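Local coordinates for CRISPR-associated endonuclease Cas12b (Alicyclobacillus acidoterrestris, PDB 5U31), which uses a guide RNA to recognise DNA beside a protospacer adjacent motif and cleaves it with a RuvC nuclease domain in CRISPR antiviral defence, at residues E18-L26 and L424-A432; A578-D589 and N610-L621. The protein carries 3 engineered substitutions. All blocks are in the same frame, centred on the assembly; numbering follows the deposited sequence.

Contact 1: residues E18-L26 and L424-A432; sequences EIRAGLWKL and LLKVENGVA
Gly-22, on the first helix of the REC1 domain, lies directly against Leu-425 and Lys-426 of a beta hairpin in WED-II, so this helix-on-hairpin contact joins the recognition and nuclease lobes. It exemplifies how a glycine lets a helix and a strand meet backbone to backbone: the two axes approach to 5.6 Å, and Gly-22 CA makes a CA-H...O contact of 3.2 Å with Leu-425 O. One turn earlier, Val-427 N donates a hydrogen bond to Glu-18 O (3.0 Å), arriving tilted from the carbonyl plane; Gly-22 N also uses that oxygen, weakly, within the helix.

Around this backbone core, leucine branches divide the work. Leu-424 splits its methyls: CD2 meets Ile-19 CG2 with the two side chains roughly perpendicular, while CD1 touches Leu-23 CD2 at 3.6 Å. Val-438 of the strand 437-441 packs on both Ile-19 and Leu-424. The Leu-26 side chain, with CG anti to the backbone N (chi1 -173°), crosses Leu-425 at about a right angle, CD1 to CD1 3.7 Å. Val-427 turns CG2 over the helix, 3.7 Å from Gly-22 CA, and packs CB against Ala-21 CB. At the helix start, Lys-426 and Glu-18 run side by side in the same direction. They touch through their aliphatic parts, Lys-426 CD lying 3.5 Å from Glu-18 CG, whereas Lys-426 NZ stays 5.1 Å from Glu-18 OE1.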
loop_
_atom_site.group_PDB
_atom_site.type_symbol
_atom_site.label_atom_id
_atom_site.label_comp_id
_atom_site.label_asym_id
_atom_site.label_seq_id
_atom_site.Cartn_x
_atom_site.Cartn_y
_atom_site.Cartn_z
ATOM N N GLU A 18 2.050 19.568 37.642
ATOM C CA GLU A 18 2.269 18.409 38.496
ATOM C C GLU A 18 1.627 17.158 37.905
ATOM O O GLU A 18 2.123 16.046 38.113
ATOM C CB GLU A 18 1.743 18.699 39.909
ATOM C CG GLU A 18 0.214 18.766 40.067
ATOM C CD GLU A 18 -0.429 20.041 39.526
ATOM O OE1 GLU A 18 -1.667 20.047 39.342
ATOM O OE2 GLU A 18 0.291 21.034 39.293
ATOM N N ILE A 19 0.546 17.320 37.142
ATOM C CA ILE A 19 -0.088 16.178 36.493
ATOM C C ILE A 19 0.614 15.836 35.183
ATOM O O ILE A 19 0.701 14.659 34.809
ATOM C CB ILE A 19 -1.584 16.473 36.282
ATOM C CG1 ILE A 19 -2.319 16.426 37.624
ATOM C CG2 ILE A 19 -2.201 15.514 35.275
ATOM C CD1 ILE A 19 -3.463 17.403 37.699
ATOM N N ARG A 20 1.124 16.840 34.465
ATOM C CA ARG A 20 1.859 16.571 33.233
ATOM C C ARG A 20 3.096 15.728 33.515
ATOM O O ARG A 20 3.365 14.743 32.818
ATOM C CB ARG A 20 2.239 17.885 32.546
ATOM C CG ARG A 20 3.170 17.711 31.356
ATOM C CD ARG A 20 3.649 19.041 30.793
ATOM N NE ARG A 20 2.777 19.537 29.733
ATOM C CZ ARG A 20 2.028 20.629 29.838
ATOM N NH1 ARG A 20 1.257 21.011 28.824
ATOM N NH2 ARG A 20 2.058 21.342 30.957
ATOM N N ALA A 21 3.862 16.100 34.545
ATOM C CA ALA A 21 5.004 15.287 34.947
ATOM C C ALA A 21 4.560 13.930 35.473
ATOM O O ALA A 21 5.312 12.953 35.379
ATOM C CB ALA A 21 5.830 16.017 36.001
ATOM N N GLY A 22 3.352 13.851 36.033
ATOM C CA GLY A 22 2.836 12.566 36.464
ATOM C C GLY A 22 2.487 11.670 35.294
ATOM O O GLY A 22 2.772 10.469 35.313
ATOM N N LEU A 23 1.870 12.241 34.259
ATOM C CA LEU A 23 1.589 11.476 33.049
ATOM C C LEU A 23 2.875 10.993 32.397
ATOM O O LEU A 23 2.941 9.863 31.900
ATOM C CB LEU A 23 0.780 12.323 32.068
ATOM C CG LEU A 23 -0.651 12.669 32.472
ATOM C CD1 LEU A 23 -1.229 13.694 31.526
ATOM C CD2 LEU A 23 -1.490 11.422 32.463
ATOM N N TRP A 24 3.910 11.834 32.386
ATOM C CA TRP A 24 5.174 11.407 31.804
ATOM C C TRP A 24 5.830 10.333 32.657
ATOM O O TRP A 24 6.344 9.339 32.128
ATOM C CB TRP A 24 6.112 12.599 31.624
ATOM C CG TRP A 24 7.459 12.195 31.113
ATOM C CD1 TRP A 24 8.649 12.285 31.774
ATOM C CD2 TRP A 24 7.754 11.612 29.837
ATOM N NE1 TRP A 24 9.668 11.808 30.985
ATOM C CE2 TRP A 24 9.143 11.387 29.791
ATOM C CE3 TRP A 24 6.977 11.269 28.728
ATOM C CZ2 TRP A 24 9.771 10.831 28.679
ATOM C CZ3 TRP A 24 7.602 10.715 27.627
ATOM C CH2 TRP A 24 8.985 10.502 27.611
ATOM N N LYS A 25 5.822 10.514 33.980
ATOM C CA LYS A 25 6.366 9.488 34.860
ATOM C C LYS A 25 5.609 8.180 34.693
ATOM O O LYS A 25 6.213 7.104 34.633
ATOM C CB LYS A 25 6.312 9.961 36.311
ATOM C CG LYS A 25 6.853 8.958 37.310
ATOM C CD LYS A 25 8.345 8.763 37.145
ATOM C CE LYS A 25 8.893 7.859 38.228
ATOM N NZ LYS A 25 10.347 7.608 38.052
ATOM N N LEU A 26 4.280 8.259 34.601
ATOM C CA LEU A 26 3.478 7.064 34.370
ATOM C C LEU A 26 3.851 6.397 33.055
ATOM O O LEU A 26 3.828 5.166 32.954
ATOM C CB LEU A 26 1.996 7.432 34.389
ATOM C CG LEU A 26 0.983 6.295 34.324
ATOM C CD1 LEU A 26 1.185 5.352 35.498
ATOM C CD2 LEU A 26 -0.438 6.850 34.301
ATOM N N LEU A 424 -4.232 8.228 38.758
ATOM C CA LEU A 424 -3.191 8.850 37.955
ATOM C C LEU A 424 -1.960 9.024 38.831
ATOM O O LEU A 424 -1.927 8.589 39.985
ATOM C CB LEU A 424 -3.671 10.184 37.380
ATOM C CG LEU A 424 -3.076 10.639 36.050
ATOM C CD1 LEU A 424 -3.468 9.680 34.941
ATOM C CD2 LEU A 424 -3.552 12.043 35.740
ATOM N N LEU A 425 -0.941 9.657 38.266
ATOM C CA LEU A 425 0.278 9.980 38.985
ATOM C C LEU A 425 0.430 11.488 39.061
ATOM O O LEU A 425 0.147 12.202 38.094
ATOM C CB LEU A 425 1.501 9.367 38.314
ATOM C CG LEU A 425 1.608 7.852 38.439
ATOM C CD1 LEU A 425 2.984 7.411 37.996
ATOM C CD2 LEU A 425 1.339 7.431 39.870
ATOM N N LYS A 426 0.872 11.963 40.216
ATOM C CA LYS A 426 1.123 13.376 40.436
ATOM C C LYS A 426 2.542 13.523 40.956
ATOM O O LYS A 426 2.992 12.713 41.770
ATOM C CB LYS A 426 0.111 13.956 41.418
ATOM C CG LYS A 426 0.034 15.458 41.417
ATOM C CD LYS A 426 -1.410 15.917 41.315
ATOM C CE LYS A 426 -2.088 16.018 42.671
ATOM N NZ LYS A 426 -3.512 16.435 42.506
ATOM N N VAL A 427 3.255 14.536 40.473
ATOM C CA VAL A 427 4.660 14.731 40.816
ATOM C C VAL A 427 4.825 16.129 41.389
ATOM O O VAL A 427 4.502 17.121 40.723
ATOM C CB VAL A 427 5.580 14.520 39.604
ATOM C CG1 VAL A 427 7.020 14.808 39.981
ATOM C CG2 VAL A 427 5.446 13.093 39.088
ATOM N N GLU A 428 5.329 16.208 42.621
ATOM C CA GLU A 428 5.519 17.471 43.323
ATOM C C GLU A 428 6.904 17.468 43.950
ATOM O O GLU A 428 7.176 16.662 44.846
ATOM C CB GLU A 428 4.452 17.679 44.406
ATOM C CG GLU A 428 3.052 17.203 44.036
ATOM C CD GLU A 428 2.260 16.745 45.251
ATOM O OE1 GLU A 428 2.550 17.231 46.367
ATOM O OE2 GLU A 428 1.361 15.888 45.095
ATOM N N ASN A 429 7.772 18.368 43.489
ATOM C CA ASN A 429 9.137 18.481 44.005
ATOM C C ASN A 429 9.896 17.164 43.863
ATOM O O ASN A 429 10.638 16.756 44.759
ATOM C CB ASN A 429 9.150 18.955 45.460
ATOM C CG ASN A 429 9.010 20.458 45.585
ATOM O OD1 ASN A 429 9.950 21.204 45.308
ATOM N ND2 ASN A 429 7.839 20.910 46.021
ATOM N N GLY A 430 9.689 16.481 42.740
ATOM C CA GLY A 430 10.485 15.326 42.391
ATOM C C GLY A 430 9.981 13.981 42.877
ATOM O O GLY A 430 10.543 12.954 42.472
ATOM N N VAL A 431 8.953 13.933 43.730
ATOM C CA VAL A 431 8.413 12.667 44.219
ATOM C C VAL A 431 7.112 12.356 43.492
ATOM O O VAL A 431 6.182 13.172 43.474
ATOM C CB VAL A 431 8.207 12.675 45.745
ATOM C CG1 VAL A 431 9.539 12.720 46.450
ATOM C CG2 VAL A 431 7.337 13.834 46.185
ATOM N N ALA A 432 7.051 11.173 42.892
ATOM C CA ALA A 432 5.857 10.705 42.207
ATOM C C ALA A 432 4.918 10.056 43.214
ATOM O O ALA A 432 5.327 9.177 43.978
ATOM C CB ALA A 432 6.228 9.710 41.106
#

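Contact 2: residues A578-D589 and N610-L621; sequences ASISVFRVARKD and NLVAVHERSQLL. With nucleotides of chain B.
Val-582 faces both Glu-616 and Arg-617, forming a classic beta bulge in an antiparallel strand pair of the RNase H-like RuvC domain. The pair is a worked example of how one extra residue shifts a register by one: Val-582 O accepts Glu-616 N at 2.7 Å and Arg-617 N only weakly, while Val-582 N donates to Arg-617 O.

Beyond the bulge, Phe-583 and His-615 form a non-hydrogen-bonded pair whose rings meet in an offset edge-to-face stack. The histidine edge is turned toward the phenylalanine face, with centroids 5.0 Å apart and planes at 76°; His-615 CA sits over the same ring as a CH-pi contact, and Ala-613 O lies at the ring's edge. A hydrogen bond of 2.7 Å between His-615 NE2 and Ser-618 OG should restrain the imidazole's rotation. His-615, an sgRNA-binding residue, has O4' of A6 of chain B over one face and Arg-617 N over the opposite one; its model position against a G7 phosphate oxygen of chain B is too close to interpret.

Across the strands, Arg-584 bends at chi3 (60°) to bring NE to Glu-616 OE2 in a salt bridge. Guanidinium and carboxylate planes stand 73° apart, and Val-614 CB lies over one guanidinium face, toward its rim. Glu-616 OE1 is paired with Arg-566, so the carboxylate links two arginines. Arg-617 is salt-bridged to Glu-820 and makes a cation-pi contact with Tyr-840. Gln-619 packs its side chain against the guanine of G9 of chain B, with NE2 3.2 Å from O2'. Val-582 CG2 sits over the centre of the Arg-617 guanidinium, 3.5 Å above its plane.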
loop_
_atom_site.group_PDB
_atom_site.type_symbol
_atom_site.label_atom_id
_atom_site.label_comp_id
_atom_site.label_asym_id
_atom_site.label_seq_id
_atom_site.Cartn_x
_atom_site.Cartn_y
_atom_site.Cartn_z
ATOM N N ALA A 578 -11.464 9.033 -8.916
ATOM C CA ALA A 578 -12.493 8.003 -8.961
ATOM C C ALA A 578 -13.525 8.355 -10.018
ATOM O O ALA A 578 -13.976 9.500 -10.091
ATOM C CB ALA A 578 -13.173 7.843 -7.599
ATOM N N SER A 579 -13.890 7.365 -10.828
ATOM C CA SER A 579 -14.961 7.483 -11.807
ATOM C C SER A 579 -15.971 6.383 -11.521
ATOM O O SER A 579 -15.611 5.201 -11.468
ATOM C CB SER A 579 -14.417 7.377 -13.231
ATOM O OG SER A 579 -13.290 8.219 -13.391
ATOM N N ILE A 580 -17.226 6.770 -11.321
ATOM C CA ILE A 580 -18.236 5.857 -10.812
ATOM C C ILE A 580 -19.392 5.785 -11.794
ATOM O O ILE A 580 -19.611 6.685 -12.608
ATOM C CB ILE A 580 -18.735 6.274 -9.409
ATOM C CG1 ILE A 580 -19.566 7.559 -9.484
ATOM C CG2 ILE A 580 -17.561 6.459 -8.457
ATOM C CD1 ILE A 580 -21.061 7.328 -9.394
ATOM N N SER A 581 -20.131 4.684 -11.712
ATOM C CA SER A 581 -21.383 4.531 -12.437
ATOM C C SER A 581 -22.301 3.667 -11.591
ATOM O O SER A 581 -21.878 2.622 -11.090
ATOM C CB SER A 581 -21.169 3.905 -13.816
ATOM O OG SER A 581 -20.465 2.688 -13.704
ATOM N N VAL A 582 -23.544 4.110 -11.431
ATOM C CA VAL A 582 -24.506 3.488 -10.534
ATOM C C VAL A 582 -25.534 2.744 -11.372
ATOM O O VAL A 582 -26.042 3.280 -12.364
ATOM C CB VAL A 582 -25.177 4.534 -9.624
ATOM C CG1 VAL A 582 -26.249 3.894 -8.769
ATOM C CG2 VAL A 582 -24.144 5.204 -8.751
ATOM N N PHE A 583 -25.829 1.510 -10.980
ATOM C CA PHE A 583 -26.805 0.676 -11.661
ATOM C C PHE A 583 -27.821 0.165 -10.651
ATOM O O PHE A 583 -27.491 -0.090 -9.491
ATOM C CB PHE A 583 -26.140 -0.511 -12.374
ATOM C CG PHE A 583 -25.561 -0.176 -13.718
ATOM C CD1 PHE A 583 -26.177 -0.613 -14.880
ATOM C CD2 PHE A 583 -24.399 0.569 -13.823
ATOM C CE1 PHE A 583 -25.645 -0.313 -16.120
ATOM C CE2 PHE A 583 -23.860 0.872 -15.063
ATOM C CZ PHE A 583 -24.486 0.430 -16.214
ATOM N N ARG A 584 -29.060 0.015 -11.107
ATOM C CA ARG A 584 -30.165 -0.435 -10.274
ATOM C C ARG A 584 -30.750 -1.712 -10.860
ATOM O O ARG A 584 -30.921 -1.824 -12.078
ATOM C CB ARG A 584 -31.250 0.653 -10.169
ATOM C CG ARG A 584 -32.686 0.133 -10.209
ATOM C CD ARG A 584 -33.705 1.270 -10.169
ATOM N NE ARG A 584 -33.568 2.182 -11.303
ATOM C CZ ARG A 584 -34.333 2.147 -12.389
ATOM N NH1 ARG A 584 -35.298 1.246 -12.491
ATOM N NH2 ARG A 584 -34.137 3.014 -13.372
ATOM N N VAL A 585 -31.040 -2.681 -9.996
ATOM C CA VAL A 585 -31.728 -3.892 -10.429
ATOM C C VAL A 585 -33.214 -3.586 -10.543
ATOM O O VAL A 585 -33.815 -3.020 -9.622
ATOM C CB VAL A 585 -31.468 -5.053 -9.456
ATOM C CG1 VAL A 585 -32.062 -6.336 -10.002
ATOM C CG2 VAL A 585 -29.984 -5.225 -9.217
ATOM N N ALA A 586 -33.810 -3.947 -11.675
ATOM C CA ALA A 586 -35.210 -3.629 -11.923
ATOM C C ALA A 586 -35.780 -4.615 -12.929
ATOM O O ALA A 586 -35.047 -5.238 -13.701
ATOM C CB ALA A 586 -35.378 -2.193 -12.433
ATOM N N ARG A 587 -37.104 -4.750 -12.904
ATOM C CA ARG A 587 -37.789 -5.568 -13.894
ATOM C C ARG A 587 -37.691 -4.916 -15.265
ATOM O O ARG A 587 -37.736 -3.689 -15.390
ATOM C CB ARG A 587 -39.260 -5.754 -13.518
ATOM C CG ARG A 587 -39.511 -6.304 -12.126
ATOM C CD ARG A 587 -41.005 -6.487 -11.894
ATOM N NE ARG A 587 -41.326 -6.727 -10.491
ATOM C CZ ARG A 587 -42.563 -6.849 -10.018
ATOM N NH1 ARG A 587 -43.602 -6.754 -10.838
ATOM N NH2 ARG A 587 -42.764 -7.064 -8.723
ATOM N N LYS A 588 -37.574 -5.744 -16.305
ATOM C CA LYS A 588 -37.512 -5.202 -17.656
ATOM C C LYS A 588 -38.800 -4.489 -18.054
ATOM O O LYS A 588 -38.816 -3.797 -19.078
ATOM C CB LYS A 588 -37.179 -6.313 -18.656
ATOM C CG LYS A 588 -36.508 -5.803 -19.931
ATOM C CD LYS A 588 -35.965 -6.934 -20.798
ATOM C CE LYS A 588 -35.259 -6.384 -22.037
ATOM N NZ LYS A 588 -34.745 -7.453 -22.944
ATOM N N ASP A 589 -39.868 -4.627 -17.264
ATOM C CA ASP A 589 -41.097 -3.853 -17.441
ATOM C C ASP A 589 -40.842 -2.433 -16.931
ATOM O O ASP A 589 -41.202 -2.055 -15.812
ATOM C CB ASP A 589 -42.258 -4.521 -16.715
ATOM C CG ASP A 589 -42.049 -6.018 -16.540
ATOM O OD1 ASP A 589 -41.253 -6.603 -17.305
ATOM O OD2 ASP A 589 -42.674 -6.613 -15.635
ATOM N N ASN A 610 -36.367 -11.731 -16.214
ATOM C CA ASN A 610 -37.277 -10.624 -15.961
ATOM C C ASN A 610 -36.551 -9.393 -15.435
ATOM O O ASN A 610 -37.088 -8.284 -15.530
ATOM C CB ASN A 610 -38.364 -11.065 -14.975
ATOM C CG ASN A 610 -39.545 -10.107 -14.927
ATOM O OD1 ASN A 610 -39.767 -9.323 -15.853
ATOM N ND2 ASN A 610 -40.313 -10.172 -13.843
ATOM N N LEU A 611 -35.336 -9.558 -14.918
ATOM C CA LEU A 611 -34.602 -8.487 -14.258
ATOM C C LEU A 611 -33.423 -8.031 -15.107
ATOM O O LEU A 611 -32.777 -8.838 -15.784
ATOM C CB LEU A 611 -34.105 -8.940 -12.883
ATOM C CG LEU A 611 -35.211 -9.139 -11.847
ATOM C CD1 LEU A 611 -34.634 -9.623 -10.536
ATOM C CD2 LEU A 611 -35.997 -7.848 -11.646
ATOM N N VAL A 612 -33.151 -6.727 -15.060
ATOM C CA VAL A 612 -32.011 -6.120 -15.731
ATOM C C VAL A 612 -31.314 -5.194 -14.743
ATOM O O VAL A 612 -31.801 -4.941 -13.641
ATOM C CB VAL A 612 -32.420 -5.354 -17.007
ATOM C CG1 VAL A 612 -32.999 -6.305 -18.027
ATOM C CG2 VAL A 612 -33.426 -4.267 -16.681
ATOM N N ALA A 613 -30.148 -4.697 -15.148
ATOM C CA ALA A 613 -29.371 -3.742 -14.361
ATOM C C ALA A 613 -29.406 -2.403 -15.089
ATOM O O ALA A 613 -28.669 -2.193 -16.055
ATOM C CB ALA A 613 -27.941 -4.228 -14.157
ATOM N N VAL A 614 -30.253 -1.499 -14.614
ATOM C CA VAL A 614 -30.501 -0.227 -15.282
ATOM C C VAL A 614 -29.471 0.795 -14.825
ATOM O O VAL A 614 -29.257 0.978 -13.622
ATOM C CB VAL A 614 -31.926 0.266 -14.991
ATOM C CG1 VAL A 614 -32.170 1.603 -15.659
ATOM C CG2 VAL A 614 -32.935 -0.760 -15.458
ATOM N N HIS A 615 -28.844 1.477 -15.782
ATOM C CA HIS A 615 -27.901 2.537 -15.452
ATOM C C HIS A 615 -28.640 3.747 -14.889
ATOM O O HIS A 615 -29.578 4.259 -15.508
ATOM C CB HIS A 615 -27.095 2.937 -16.689
ATOM C CG HIS A 615 -26.070 3.999 -16.431
ATOM N ND1 HIS A 615 -26.305 5.339 -16.660
ATOM C CD2 HIS A 615 -24.799 3.915 -15.970
ATOM C CE1 HIS A 615 -25.224 6.033 -16.345
ATOM N NE2 HIS A 615 -24.296 5.194 -15.929
ATOM N N GLU A 616 -28.214 4.209 -13.714
ATOM C CA GLU A 616 -28.794 5.383 -13.076
ATOM C C GLU A 616 -28.000 6.649 -13.364
ATOM O O GLU A 616 -28.562 7.637 -13.845
ATOM C CB GLU A 616 -28.894 5.168 -11.560
ATOM C CG GLU A 616 -29.783 4.007 -11.150
ATOM C CD GLU A 616 -31.068 4.461 -10.488
ATOM O OE1 GLU A 616 -30.995 5.119 -9.427
ATOM O OE2 GLU A 616 -32.149 4.165 -11.037
ATOM N N ARG A 617 -26.699 6.640 -13.086
ATOM C CA ARG A 617 -25.880 7.822 -13.305
ATOM C C ARG A 617 -24.422 7.409 -13.408
ATOM O O ARG A 617 -24.023 6.341 -12.938
ATOM C CB ARG A 617 -26.062 8.846 -12.178
ATOM C CG ARG A 617 -25.527 8.387 -10.832
ATOM C CD ARG A 617 -26.135 9.188 -9.698
ATOM N NE ARG A 617 -26.335 8.363 -8.510
ATOM C CZ ARG A 617 -25.481 8.311 -7.496
ATOM N NH1 ARG A 617 -24.379 9.050 -7.534
ATOM N NH2 ARG A 617 -25.727 7.534 -6.446
ATOM N N SER A 618 -23.634 8.272 -14.041
ATOM C CA SER A 618 -22.184 8.177 -14.020
ATOM C C SER A 618 -21.619 9.540 -13.661
ATOM O O SER A 618 -22.195 10.577 -14.009
ATOM C CB SER A 618 -21.614 7.706 -15.362
ATOM O OG SER A 618 -21.874 6.330 -15.574
ATOM N N GLN A 619 -20.493 9.532 -12.957
ATOM C CA GLN A 619 -19.918 10.763 -12.448
ATOM C C GLN A 619 -18.411 10.608 -12.346
ATOM O O GLN A 619 -17.900 9.506 -12.136
ATOM C CB GLN A 619 -20.509 11.130 -11.082
ATOM C CG GLN A 619 -21.621 12.158 -11.146
ATOM C CD GLN A 619 -21.123 13.523 -11.581
ATOM O OE1 GLN A 619 -20.158 14.054 -11.024
ATOM N NE2 GLN A 619 -21.774 14.096 -12.588
ATOM N N LEU A 620 -17.707 11.721 -12.504
ATOM C CA LEU A 620 -16.277 11.785 -12.237
ATOM C C LEU A 620 -16.091 12.365 -10.840
ATOM O O LEU A 620 -16.354 13.551 -10.613
ATOM C CB LEU A 620 -15.557 12.623 -13.292
ATOM C CG LEU A 620 -15.580 12.078 -14.721
ATOM C CD1 LEU A 620 -14.550 12.789 -15.577
ATOM C CD2 LEU A 620 -15.344 10.579 -14.732
ATOM N N LEU A 621 -15.661 11.524 -9.897
ATOM C CA LEU A 621 -15.434 11.962 -8.521
ATOM C C LEU A 621 -14.030 12.554 -8.411
ATOM O O LEU A 621 -13.117 11.998 -7.797
ATOM C CB LEU A 621 -15.632 10.811 -7.543
ATOM C CG LEU A 621 -17.002 10.134 -7.510
ATOM C CD1 LEU A 621 -17.171 9.360 -6.213
ATOM C CD2 LEU A 621 -18.124 11.144 -7.697
ATOM P P G B 9 -28.580 14.516 -11.987
ATOM O OP1 G B 9 -28.945 14.098 -10.611
ATOM O OP2 G B 9 -29.642 14.769 -12.995
ATOM O "O5'" G B 9 -27.691 15.833 -11.876
ATOM C "C5'" G B 9 -26.663 15.954 -10.899
ATOM C "C4'" G B 9 -25.798 17.159 -11.178
ATOM O "O4'" G B 9 -24.917 17.420 -10.049
ATOM C "C3'" G B 9 -24.900 17.050 -12.412
ATOM O "O3'" G B 9 -24.887 18.295 -13.100
ATOM C "C2'" G B 9 -23.522 16.787 -11.812
ATOM O "O2'" G B 9 -22.440 17.203 -12.615
ATOM C "C1'" G B 9 -23.598 17.587 -10.519
ATOM N N9 G B 9 -22.657 17.143 -9.491
ATOM C C8 G B 9 -21.637 17.895 -8.958
ATOM N N7 G B 9 -20.934 17.246 -8.074
ATOM C C5 G B 9 -21.521 15.988 -8.029
ATOM C C6 G B 9 -21.187 14.856 -7.248
ATOM O O6 G B 9 -20.281 14.734 -6.417
ATOM N N1 G B 9 -22.034 13.788 -7.506
ATOM C C2 G B 9 -23.071 13.797 -8.400
ATOM N N2 G B 9 -23.760 12.649 -8.491
ATOM N N3 G B 9 -23.398 14.846 -9.139
ATOM C C4 G B 9 -22.585 15.901 -8.903
ATOM P P A B 6 -23.268 5.111 -23.845
ATOM O OP1 A B 6 -22.457 3.972 -24.337
ATOM O OP2 A B 6 -24.709 5.197 -24.211
ATOM O "O5'" A B 6 -23.122 5.138 -22.261
ATOM C "C5'" A B 6 -24.034 4.433 -21.430
ATOM C "C4'" A B 6 -24.835 5.382 -20.579
ATOM O "O4'" A B 6 -23.901 6.113 -19.743
ATOM C "C3'" A B 6 -25.630 6.417 -21.379
ATOM O "O3'" A B 6 -27.048 6.439 -21.099
ATOM C "C2'" A B 6 -24.917 7.750 -21.114
ATOM O "O2'" A B 6 -25.758 8.874 -20.983
ATOM C "C1'" A B 6 -24.125 7.504 -19.837
ATOM N N9 A B 6 -22.829 8.182 -19.910
ATOM C C8 A B 6 -21.855 7.952 -20.849
ATOM N N7 A B 6 -20.802 8.722 -20.732
ATOM C C5 A B 6 -21.112 9.534 -19.653
ATOM C C6 A B 6 -20.401 10.570 -19.027
ATOM N N6 A B 6 -19.191 10.971 -19.421
ATOM N N1 A B 6 -20.980 11.180 -17.973
ATOM C C2 A B 6 -22.196 10.774 -17.586
ATOM N N3 A B 6 -22.969 9.815 -18.092
ATOM C C4 A B 6 -22.362 9.223 -19.138
ATOM P P G B 7 -27.718 6.834 -19.690
ATOM O OP1 G B 7 -26.822 6.576 -18.553
ATOM O OP2 G B 7 -29.050 6.182 -19.701
ATOM O "O5'" G B 7 -27.958 8.406 -19.784
ATOM C "C5'" G B 7 -27.785 9.231 -18.633
ATOM C "C4'" G B 7 -28.293 10.635 -18.844
ATOM O "O4'" G B 7 -27.692 11.190 -20.040
ATOM C "C3'" G B 7 -29.803 10.770 -19.020
ATOM O "O3'" G B 7 -30.231 12.007 -18.458
ATOM C "C2'" G B 7 -29.963 10.828 -20.534
ATOM O "O2'" G B 7 -31.131 11.496 -20.966
ATOM C "C1'" G B 7 -28.701 11.579 -20.950
ATOM N N9 G B 7 -28.232 11.247 -22.296
ATOM C C8 G B 7 -27.700 10.051 -22.714
ATOM N N7 G B 7 -27.362 10.056 -23.973
ATOM C C5 G B 7 -27.692 11.333 -24.411
ATOM C C6 G B 7 -27.562 11.932 -25.689
ATOM O O6 G B 7 -27.111 11.433 -26.726
ATOM N N1 G B 7 -28.019 13.244 -25.690
ATOM C C2 G B 7 -28.539 13.897 -24.603
ATOM N N2 G B 7 -28.927 15.163 -24.799
ATOM N N3 G B 7 -28.669 13.352 -23.407
ATOM C C4 G B 7 -28.225 12.080 -23.384
#

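Contact 1 and contact 2 lie in separate parts of the enzyme, their centres about 61 Å apart and their nearest atoms about 40 Å apart, and follow one another along the chain without touching. The former joins two domains across 397 intervening residues; the latter pairs neighbouring strands inside one domain. They also differ in their relation to the guide RNA: contact 1 comes no nearer than about 9 Å to bound nucleic acid, whereas contact 2 touches it directly. Contact 2 also borders the nuclease site, with the Ser-579 side chain about 3 Å from that of Ala-978, an engineered replacement at an active-site position.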